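Long-range contacts in uncharacterized protein (Photobacterium profundum, PDB 3R87), which adopts the hot-dog fold of the 4-hydroxybenzoyl-CoA thioesterase family and probably hydrolyses acyl thioesters: residues C76-S81 / Q94-P99; I65-V70 / S102-I107; G86-L91 / L121-A126. All blocks are in the same frame, centred on the assembly; numbering follows the deposited sequence. Where two conformers were deposited one is given.

Contact 1: C76-S81 / Q94-P99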
loop_
_atom_site.group_PDB
_atom_site.type_symbol
_atom_site.label_atom_id
_atom_site.label_comp_id
_atom_site.label_asym_id
_atom_site.label_seq_id
_atom_site.Cartn_x
_atom_site.Cartn_y
_atom_site.Cartn_z
ATOM N N CYS A 76 -7.497 -7.880 -14.961
ATOM C CA CYS A 76 -8.117 -9.084 -14.424
ATOM C C CYS A 76 -9.564 -8.832 -14.141
ATOM O O CYS A 76 -10.043 -7.694 -14.055
ATOM C CB CYS A 76 -7.424 -9.448 -13.132
ATOM S SG CYS A 76 -5.733 -10.020 -13.375
ATOM N N ASP A 77 -10.330 -9.926 -14.064
ATOM C CA ASP A 77 -11.729 -9.880 -13.648
ATOM C C ASP A 77 -11.831 -10.427 -12.245
ATOM O O ASP A 77 -11.438 -11.571 -11.994
ATOM C CB ASP A 77 -12.571 -10.721 -14.606
ATOM C CG ASP A 77 -14.062 -10.570 -14.425
ATOM O OD1 ASP A 77 -14.526 -9.656 -13.749
ATOM O OD2 ASP A 77 -14.783 -11.420 -15.007
ATOM N N ILE A 78 -12.341 -9.621 -11.320
ATOM C CA ILE A 78 -12.676 -10.101 -9.990
ATOM C C ILE A 78 -14.125 -10.589 -10.054
ATOM O O ILE A 78 -15.009 -9.822 -10.413
ATOM C CB ILE A 78 -12.521 -9.025 -8.903
ATOM C CG1 ILE A 78 -11.222 -8.267 -9.005
ATOM C CG2 ILE A 78 -12.800 -9.640 -7.562
ATOM C CD1 ILE A 78 -10.058 -9.141 -8.838
ATOM N N ARG A 79 -14.328 -11.852 -9.718
ATOM C CA ARG A 79 -15.648 -12.498 -9.851
ATOM C C ARG A 79 -16.123 -12.844 -8.466
ATOM O O ARG A 79 -15.446 -13.612 -7.739
ATOM C CB ARG A 79 -15.508 -13.715 -10.741
ATOM C CG ARG A 79 -15.058 -13.359 -12.133
ATOM C CD ARG A 79 -15.065 -14.534 -13.082
ATOM N NE ARG A 79 -14.613 -14.129 -14.387
ATOM C CZ ARG A 79 -14.360 -14.983 -15.374
ATOM N NH1 ARG A 79 -14.504 -16.311 -15.144
ATOM N NH2 ARG A 79 -13.936 -14.535 -16.530
ATOM N N THR A 80 -17.285 -12.331 -8.083
ATOM C CA THR A 80 -17.755 -12.374 -6.712
ATOM C C THR A 80 -19.177 -12.906 -6.637
ATOM O O THR A 80 -20.038 -12.469 -7.402
ATOM C CB THR A 80 -17.754 -10.939 -6.131
ATOM O OG1 THR A 80 -16.413 -10.444 -6.120
ATOM C CG2 THR A 80 -18.303 -10.850 -4.726
ATOM N N SER A 81 -19.445 -13.767 -5.684
ATOM C CA SER A 81 -20.794 -14.107 -5.303
ATOM C C SER A 81 -20.914 -14.074 -3.788
ATOM O O SER A 81 -19.904 -14.106 -3.072
ATOM C CB SER A 81 -21.230 -15.479 -5.852
ATOM O OG SER A 81 -20.427 -16.463 -5.275
ATOM N N GLN A 94 -14.816 -15.155 -3.884
ATOM C CA GLN A 94 -14.219 -14.183 -4.746
ATOM C C GLN A 94 -13.049 -14.786 -5.460
ATOM O O GLN A 94 -12.253 -15.539 -4.855
ATOM C CB GLN A 94 -13.832 -12.895 -4.000
ATOM C CG GLN A 94 -15.016 -12.324 -3.240
ATOM C CD GLN A 94 -14.749 -10.940 -2.722
ATOM O OE1 GLN A 94 -14.385 -10.779 -1.545
ATOM N NE2 GLN A 94 -14.865 -9.944 -3.585
ATOM N N GLU A 95 -12.886 -14.495 -6.747
ATOM C CA GLU A 95 -11.853 -15.085 -7.539
ATOM C C GLU A 95 -11.241 -14.067 -8.476
ATOM O O GLU A 95 -11.947 -13.245 -9.052
ATOM C CB GLU A 95 -12.385 -16.262 -8.387
ATOM C CG GLU A 95 -13.015 -17.347 -7.493
ATOM C CD GLU A 95 -13.521 -18.549 -8.220
ATOM O OE1 GLU A 95 -13.475 -18.584 -9.485
ATOM O OE2 GLU A 95 -13.990 -19.491 -7.527
ATOM N N VAL A 96 -9.919 -14.119 -8.641
ATOM C CA VAL A 96 -9.228 -13.309 -9.650
ATOM C C VAL A 96 -8.981 -14.151 -10.868
ATOM O O VAL A 96 -8.339 -15.209 -10.777
ATOM C CB VAL A 96 -7.835 -12.857 -9.098
ATOM C CG1 VAL A 96 -7.101 -12.079 -10.174
ATOM C CG2 VAL A 96 -7.949 -12.126 -7.796
ATOM N N TRP A 97 -9.464 -13.673 -12.030
ATOM C CA TRP A 97 -9.255 -14.393 -13.292
ATOM C C TRP A 97 -8.392 -13.513 -14.216
ATOM O O TRP A 97 -8.787 -12.376 -14.580
ATOM C CB TRP A 97 -10.623 -14.662 -13.961
ATOM C CG TRP A 97 -11.325 -15.803 -13.280
ATOM C CD1 TRP A 97 -11.866 -15.820 -12.027
ATOM C CD2 TRP A 97 -11.541 -17.106 -13.811
ATOM N NE1 TRP A 97 -12.416 -17.056 -11.764
ATOM C CE2 TRP A 97 -12.208 -17.856 -12.852
ATOM C CE3 TRP A 97 -11.200 -17.716 -15.049
ATOM C CZ2 TRP A 97 -12.593 -19.193 -13.057
ATOM C CZ3 TRP A 97 -11.593 -19.010 -15.260
ATOM C CH2 TRP A 97 -12.279 -19.735 -14.289
ATOM N N ARG A 98 -7.262 -14.053 -14.626
ATOM C CA ARG A 98 -6.400 -13.416 -15.617
ATOM C C ARG A 98 -7.051 -13.468 -16.979
ATOM O O ARG A 98 -7.897 -14.375 -17.257
ATOM C CB ARG A 98 -5.043 -14.061 -15.679
ATOM C CG ARG A 98 -4.240 -13.915 -14.359
ATOM C CD ARG A 98 -2.953 -14.650 -14.381
ATOM N NE ARG A 98 -1.999 -14.069 -15.336
ATOM C CZ ARG A 98 -0.970 -14.714 -15.918
ATOM N NH1 ARG A 98 -0.734 -16.023 -15.684
ATOM N NH2 ARG A 98 -0.167 -14.079 -16.751
ATOM N N PRO A 99 -6.715 -12.575 -17.897
ATOM C CA PRO A 99 -7.385 -12.565 -19.228
ATOM C C PRO A 99 -7.230 -13.864 -19.950
ATOM O O PRO A 99 -6.142 -14.388 -20.145
ATOM C CB PRO A 99 -6.643 -11.444 -19.953
ATOM C CG PRO A 99 -5.881 -10.724 -18.995
ATOM C CD PRO A 99 -5.773 -11.465 -17.734
#

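Contact 2: I65-V70 / S102-I107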
loop_
_atom_site.group_PDB
_atom_site.type_symbol
_atom_site.label_atom_id
_atom_site.label_comp_id
_atom_site.label_asym_id
_atom_site.label_seq_id
_atom_site.Cartn_x
_atom_site.Cartn_y
_atom_site.Cartn_z
ATOM N N ILE A 65 -6.353 -18.970 -1.604
ATOM C CA ILE A 65 -5.517 -19.850 -2.366
ATOM C C ILE A 65 -4.926 -19.009 -3.490
ATOM O O ILE A 65 -5.673 -18.375 -4.236
ATOM C CB ILE A 65 -6.237 -21.053 -2.921
ATOM C CG1 ILE A 65 -7.086 -21.773 -1.886
ATOM C CG2 ILE A 65 -5.215 -21.978 -3.620
ATOM C CD1 ILE A 65 -8.043 -22.794 -2.455
ATOM N N PHE A 66 -3.617 -19.022 -3.649
ATOM C CA PHE A 66 -2.890 -18.267 -4.668
ATOM C C PHE A 66 -2.317 -19.304 -5.604
ATOM O O PHE A 66 -1.337 -19.959 -5.260
ATOM C CB PHE A 66 -1.814 -17.379 -4.068
ATOM C CG PHE A 66 -2.297 -16.461 -2.994
ATOM C CD1 PHE A 66 -2.818 -15.203 -3.245
ATOM C CD2 PHE A 66 -2.252 -16.884 -1.662
ATOM C CE1 PHE A 66 -3.259 -14.382 -2.214
ATOM C CE2 PHE A 66 -2.660 -16.065 -0.651
ATOM C CZ PHE A 66 -3.171 -14.799 -0.879
ATOM N N GLN A 67 -2.952 -19.484 -6.777
ATOM C CA GLN A 67 -2.657 -20.540 -7.730
ATOM C C GLN A 67 -1.791 -20.133 -8.917
ATOM O O GLN A 67 -1.204 -20.992 -9.544
ATOM C CB GLN A 67 -4.078 -21.105 -8.378
ATOM C CG GLN A 67 -4.935 -21.593 -7.326
ATOM C CD GLN A 67 -6.120 -22.377 -7.800
ATOM O OE1 GLN A 67 -6.904 -22.018 -8.770
ATOM N NE2 GLN A 67 -6.349 -23.442 -7.064
ATOM N N ASP A 68 -1.780 -18.857 -9.265
ATOM C CA ASP A 68 -0.988 -18.396 -10.402
ATOM C C ASP A 68 -0.584 -16.959 -10.151
ATOM O O ASP A 68 -1.322 -16.205 -9.537
ATOM C CB ASP A 68 -1.820 -18.439 -11.711
ATOM C CG ASP A 68 -0.975 -18.388 -12.906
ATOM O OD1 ASP A 68 0.282 -18.623 -12.861
ATOM O OD2 ASP A 68 -1.541 -18.079 -13.973
ATOM N N GLY A 69 0.546 -16.561 -10.689
ATOM C CA GLY A 69 1.017 -15.201 -10.606
ATOM C C GLY A 69 0.313 -14.304 -11.608
ATOM O O GLY A 69 0.050 -14.687 -12.763
ATOM N N VAL A 70 -0.021 -13.099 -11.222
ATOM C CA VAL A 70 -0.666 -12.110 -12.049
ATOM C C VAL A 70 0.391 -11.062 -12.431
ATOM O O VAL A 70 1.219 -10.667 -11.613
ATOM C CB VAL A 70 -1.843 -11.502 -11.314
ATOM C CG1 VAL A 70 -2.490 -10.383 -12.075
ATOM C CG2 VAL A 70 -2.909 -12.581 -10.924
ATOM N N SER A 102 -8.257 -20.277 -17.871
ATOM C CA SER A 102 -9.202 -21.362 -17.654
ATOM C C SER A 102 -9.315 -21.773 -16.176
ATOM O O SER A 102 -10.059 -22.712 -15.870
ATOM C CB SER A 102 -8.833 -22.572 -18.509
ATOM O OG SER A 102 -9.000 -22.266 -19.880
ATOM N N ARG A 103 -8.596 -21.090 -15.294
ATOM C CA ARG A 103 -8.712 -21.313 -13.880
ATOM C C ARG A 103 -8.490 -19.972 -13.178
ATOM O O ARG A 103 -7.773 -19.114 -13.699
ATOM C CB ARG A 103 -7.608 -22.294 -13.410
ATOM C CG ARG A 103 -7.676 -22.957 -12.177
ATOM C CD ARG A 103 -6.628 -23.961 -12.231
ATOM N NE ARG A 103 -5.373 -23.238 -12.327
ATOM C CZ ARG A 103 -4.273 -23.624 -11.658
ATOM N NH1 ARG A 103 -4.290 -24.685 -10.848
ATOM N NH2 ARG A 103 -3.156 -22.987 -11.829
ATOM N N ALA A 104 -9.072 -19.826 -11.996
ATOM C CA ALA A 104 -8.806 -18.667 -11.177
ATOM C C ALA A 104 -7.334 -18.624 -10.764
ATOM O O ALA A 104 -6.768 -19.659 -10.367
ATOM C CB ALA A 104 -9.657 -18.729 -9.938
ATOM N N ALA A 105 -6.744 -17.455 -10.802
ATOM C CA ALA A 105 -5.395 -17.274 -10.264
ATOM C C ALA A 105 -5.399 -17.204 -8.761
ATOM O O ALA A 105 -4.398 -17.598 -8.129
ATOM C CB ALA A 105 -4.810 -15.980 -10.817
ATOM N N VAL A 106 -6.444 -16.675 -8.161
ATOM C CA VAL A 106 -6.573 -16.467 -6.719
ATOM C C VAL A 106 -8.012 -16.768 -6.358
ATOM O O VAL A 106 -8.932 -16.304 -7.070
ATOM C CB VAL A 106 -6.176 -15.058 -6.291
ATOM C CG1 VAL A 106 -6.309 -14.885 -4.766
ATOM C CG2 VAL A 106 -4.792 -14.702 -6.774
ATOM N N ILE A 107 -8.219 -17.473 -5.276
ATOM C CA ILE A 107 -9.536 -17.795 -4.727
ATOM C C ILE A 107 -9.591 -17.322 -3.298
ATOM O O ILE A 107 -8.660 -17.613 -2.521
ATOM C CB ILE A 107 -9.807 -19.285 -4.808
ATOM C CG1 ILE A 107 -9.843 -19.757 -6.260
ATOM C CG2 ILE A 107 -11.124 -19.627 -4.035
ATOM C CD1 ILE A 107 -9.774 -21.273 -6.453
#

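Contact 3: G86-L91 / L121-A126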
loop_
_atom_site.group_PDB
_atom_site.type_symbol
_atom_site.label_atom_id
_atom_site.label_comp_id
_atom_site.label_asym_id
_atom_site.label_seq_id
_atom_site.Cartn_x
_atom_site.Cartn_y
_atom_site.Cartn_z
ATOM N N GLY A 86 -27.496 -16.527 8.068
ATOM C CA GLY A 86 -28.115 -15.837 9.198
ATOM C C GLY A 86 -28.162 -14.324 9.070
ATOM O O GLY A 86 -27.680 -13.721 8.050
ATOM N N LYS A 87 -28.562 -13.681 10.170
ATOM C CA LYS A 87 -28.676 -12.191 10.289
ATOM C C LYS A 87 -27.361 -11.405 10.404
ATOM O O LYS A 87 -27.365 -10.178 10.091
ATOM C CB LYS A 87 -29.547 -11.899 11.554
ATOM C CG LYS A 87 -29.949 -10.417 11.850
ATOM C CD LYS A 87 -31.139 -10.317 12.916
ATOM C CE LYS A 87 -30.953 -10.601 14.411
ATOM N NZ LYS A 87 -30.571 -9.472 15.382
ATOM N N TYR A 88 -26.264 -12.056 10.812
ATOM C CA TYR A 88 -25.011 -11.412 11.136
ATOM C C TYR A 88 -23.932 -11.592 10.106
ATOM O O TYR A 88 -23.202 -10.625 9.850
ATOM C CB TYR A 88 -24.466 -11.825 12.524
ATOM C CG TYR A 88 -25.422 -11.434 13.628
ATOM C CD1 TYR A 88 -25.373 -10.138 14.214
ATOM C CD2 TYR A 88 -26.428 -12.316 14.021
ATOM C CE1 TYR A 88 -26.288 -9.762 15.199
ATOM C CE2 TYR A 88 -27.388 -11.975 15.038
ATOM C CZ TYR A 88 -27.296 -10.687 15.614
ATOM O OH TYR A 88 -28.189 -10.287 16.612
ATOM N N LYS A 89 -23.841 -12.776 9.479
ATOM C CA LYS A 89 -22.724 -13.180 8.628
ATOM C C LYS A 89 -23.146 -13.080 7.151
ATOM O O LYS A 89 -24.307 -13.393 6.758
ATOM C CB LYS A 89 -22.429 -14.654 8.863
ATOM C CG LYS A 89 -22.203 -14.995 10.327
ATOM C CD LYS A 89 -21.618 -16.383 10.471
ATOM C CE LYS A 89 -20.141 -16.377 10.089
ATOM N NZ LYS A 89 -19.365 -17.567 10.560
ATOM N N THR A 90 -22.158 -12.752 6.331
ATOM C CA THR A 90 -22.259 -12.839 4.890
ATOM C C THR A 90 -21.042 -13.609 4.412
ATOM O O THR A 90 -19.912 -13.304 4.808
ATOM C CB THR A 90 -22.368 -11.456 4.221
ATOM O OG1 THR A 90 -23.472 -10.754 4.754
ATOM C CG2 THR A 90 -22.709 -11.655 2.728
ATOM N N LEU A 91 -21.251 -14.639 3.557
ATOM C CA LEU A 91 -20.197 -15.386 2.972
ATOM C C LEU A 91 -19.958 -14.950 1.549
ATOM O O LEU A 91 -20.933 -14.830 0.777
ATOM C CB LEU A 91 -20.545 -16.905 3.013
ATOM C CG LEU A 91 -21.079 -17.363 4.307
ATOM C CD1 LEU A 91 -21.456 -18.837 4.183
ATOM C CD2 LEU A 91 -20.038 -17.086 5.432
ATOM N N LEU A 121 -21.162 -6.732 17.165
ATOM C CA LEU A 121 -21.782 -7.306 15.979
ATOM C C LEU A 121 -23.185 -6.814 15.843
ATOM O O LEU A 121 -23.940 -6.744 16.826
ATOM C CB LEU A 121 -21.857 -8.848 16.027
ATOM C CG LEU A 121 -20.576 -9.658 16.002
ATOM C CD1 LEU A 121 -20.999 -11.151 16.312
ATOM C CD2 LEU A 121 -19.891 -9.530 14.655
ATOM N N GLN A 122 -23.558 -6.503 14.616
ATOM C CA GLN A 122 -24.888 -5.967 14.354
ATOM C C GLN A 122 -25.444 -6.797 13.192
ATOM O O GLN A 122 -24.708 -7.275 12.294
ATOM C CB GLN A 122 -24.873 -4.499 13.877
ATOM C CG GLN A 122 -24.226 -3.580 14.942
ATOM C CD GLN A 122 -25.010 -3.475 16.245
ATOM O OE1 GLN A 122 -24.400 -3.297 17.360
ATOM N NE2 GLN A 122 -26.318 -3.577 16.139
ATOM N N PRO A 123 -26.750 -6.907 13.079
ATOM C CA PRO A 123 -27.364 -7.595 11.871
ATOM C C PRO A 123 -27.025 -6.749 10.560
ATOM O O PRO A 123 -26.925 -5.529 10.639
ATOM C CB PRO A 123 -28.879 -7.506 12.152
ATOM C CG PRO A 123 -28.908 -7.436 13.655
ATOM C CD PRO A 123 -27.789 -6.465 14.042
ATOM N N VAL A 124 -26.929 -7.398 9.407
ATOM C CA VAL A 124 -26.730 -6.644 8.128
ATOM C C VAL A 124 -27.966 -5.780 7.896
ATOM O O VAL A 124 -29.070 -6.287 7.891
ATOM C CB VAL A 124 -26.557 -7.490 6.861
ATOM C CG1 VAL A 124 -26.333 -6.615 5.611
ATOM C CG2 VAL A 124 -25.442 -8.524 7.008
ATOM N N PRO A 125 -27.821 -4.443 7.731
ATOM C CA PRO A 125 -29.026 -3.604 7.541
ATOM C C PRO A 125 -29.811 -4.022 6.325
ATOM O O PRO A 125 -29.265 -4.331 5.265
ATOM C CB PRO A 125 -28.415 -2.208 7.410
ATOM C CG PRO A 125 -27.114 -2.263 8.164
ATOM C CD PRO A 125 -26.563 -3.655 7.842
ATOM N N ALA A 126 -31.156 -3.951 6.415
ATOM C CA ALA A 126 -32.003 -4.299 5.281
ATOM C C ALA A 126 -31.689 -3.478 4.029
ATOM O O ALA A 126 -31.764 -3.990 2.929
ATOM C CB ALA A 126 -33.498 -4.037 5.620
HETATM O O HOH W 1 -29.620 -8.982 8.600
HETATM O O HOH W 2 -22.534 -8.883 11.964
#

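Contact 1: C76-S81 / Q94-P99
Arg79 and Trp97 meet across an antiparallel pair of strands, cation on ring, on the sheet face that also bears Asp77 and Glu95. From its CB, 4.0 Å from Glu95 O, the arginine sets CG anti to its own carbonyl carbon (chi1 -62°) and runs extended from CG to NE, crossing the indole at about a right angle. CG approaches Trp97 CD1; CD then makes a CH-pi contact over the five-membered ring, 3.6 Å from Trp97 CD1. NE turns its N-H to Asp77 OD2 at 2.8 Å, in the guanidinium plane but from above the carboxylate, while His8 also bonds that oxygen. At the tip NH1 lies over the indole centre, 3.3 Å from Trp97 CD2, and the two planes differ by only 15°. The salt bridge fixes the edge of the guanidinium, the ring supports its face, and Trp97 NE1 donates a hydrogen bond of 2.9 Å to Glu95 OE1, nearly in the ring plane. Backbone bonds join the hydrogen-bonded pairs Asp77-Trp97 and Arg79-Glu95. The reverse face is mainly apolar: Ile78 CD1 lies beside Val96 CG2 at 3.8 Å. Its polar pair is satisfied there, Gln94 NE2 donating to Thr80 OG1 at 3.0 Å and to Phe33 O, while Gln94 OE1 accepts from Arg37. Phe33 and Ala36 of helix 28-41 pack on this inner face, and strand 7-12 flanks 76-81 on its other edge.

Contact 2: I65-V70 / S102-I107
Ile65 pairs with Ile107, and Phe66 with Val106, where strands 56-66 and 106-115 of the hot-dog sheet come together. Just beyond, Ala105 and Val106 both face Val96, a classic beta bulge. Ala105, whose backbone turns helix-like at the bulge, sets its CB as a small bump beside Asp68 and Val70, 3.7 Å from Asp68 O and 3.9 Å from Val70 CG2; a methyl lies close to both without further atoms to place. Val106, on the buried face, sends CG1 anti to its backbone N (chi1 -179°) against Phe66 CD1 at 3.8 Å, meeting the ring obliquely. Phe29 and Phe33 of helix 28-41 close over Val106, and His26 makes an edge-to-face stack with Phe66, so bulky apolar groups belong here. On the opposite face the two isoleucines stand abreast, Ile65 CB 4.4 Å from Ile107 CB. The CD1 branch of Ile107 reaches along the sheet to Gln67 CD. Gln67 in turn places its CB under one face of the Arg103 guanidinium, near the rim and 4.1 Å from Arg103 CZ. Ile65 also pairs with a strand of the second subunit, which carries the sheet across the interface; Asp68 forms salt bridges with Lys119 of that subunit and with Arg98. As the chain leaves the strand, Ala105 O accepts two successive amides: Gln67 N at 2.7 Å, tilted from the carbonyl plane, and Asp68 N at 3.1 Å, in that plane on a lone pair.

Contact 3: G86-L91 / L121-A126
Lys87 O receives Val124 N at 2.9 Å, nearly in line with the carbonyl, and Pro123 CA adds a C-H...O contact to the same oxygen. Water 1 donates to it as well, and to Val124 O at 2.8 Å, fastening the two backbones a second time. Beside this polar join the Tyr88 ring lies along Pro123, Tyr88 CE1 to Pro123 CD 3.8 Å; proline suits the place with an apolar ring and no N-H to satisfy. Tyr88 CD1 meets Gln122 C obliquely at 3.5 Å. Although CB of Tyr88 points away from 121-126, CG set anti to the carbonyl carbon (chi1 -61°) brings the ring back to the backbone of Gln122 and Pro123. Lys87 NZ donates to Tyr88 OH at 2.8 Å, holding the phenol end. Tyr88 belongs to the turn of the beta hairpin of strands 75-85 and 89-97; residues 87-90 and 121-124 run 83° apart. Water 2, near the tyrosine ring plane, lies within hydrogen-bonding distance of both Tyr88 O and Gln122 O. Farther in, Thr90 OG1 meets Val124 CG2 at 3.7 Å; Met132 and Leu129 of helix 126-133 pack on Thr90 and Val124 respectively. Pro125 is the N-cap of that helix, whose Asp127 is a magnesium ligand of this protein, though none is bound to this chain here.

How the contacts relate
All three contacts draw on one antiparallel sheet. Contacts 1 and 2 are neighbours, their centres 9 Å apart: Val96 O probably accepts a hydrogen bond from Ala105 N, and Cys76 SG packs on Val70 CG1. Along the chain, contact 1 is nested within the loop that contact 2 closes. Contact 3 lies on the opposite side of the chain's centre, its own centre about 24 Å from that of contact 1 and 29 Å from that of contact 2; its segments alternate with theirs. Strand 89-97 links contacts 1 and 3, and strand 106-115 runs beside it from contact 2. Contact 2 borders the second subunit, into which the sheet runs on, while contact 3 touches no other chain and lies near helix 126-133, which carries Asp127.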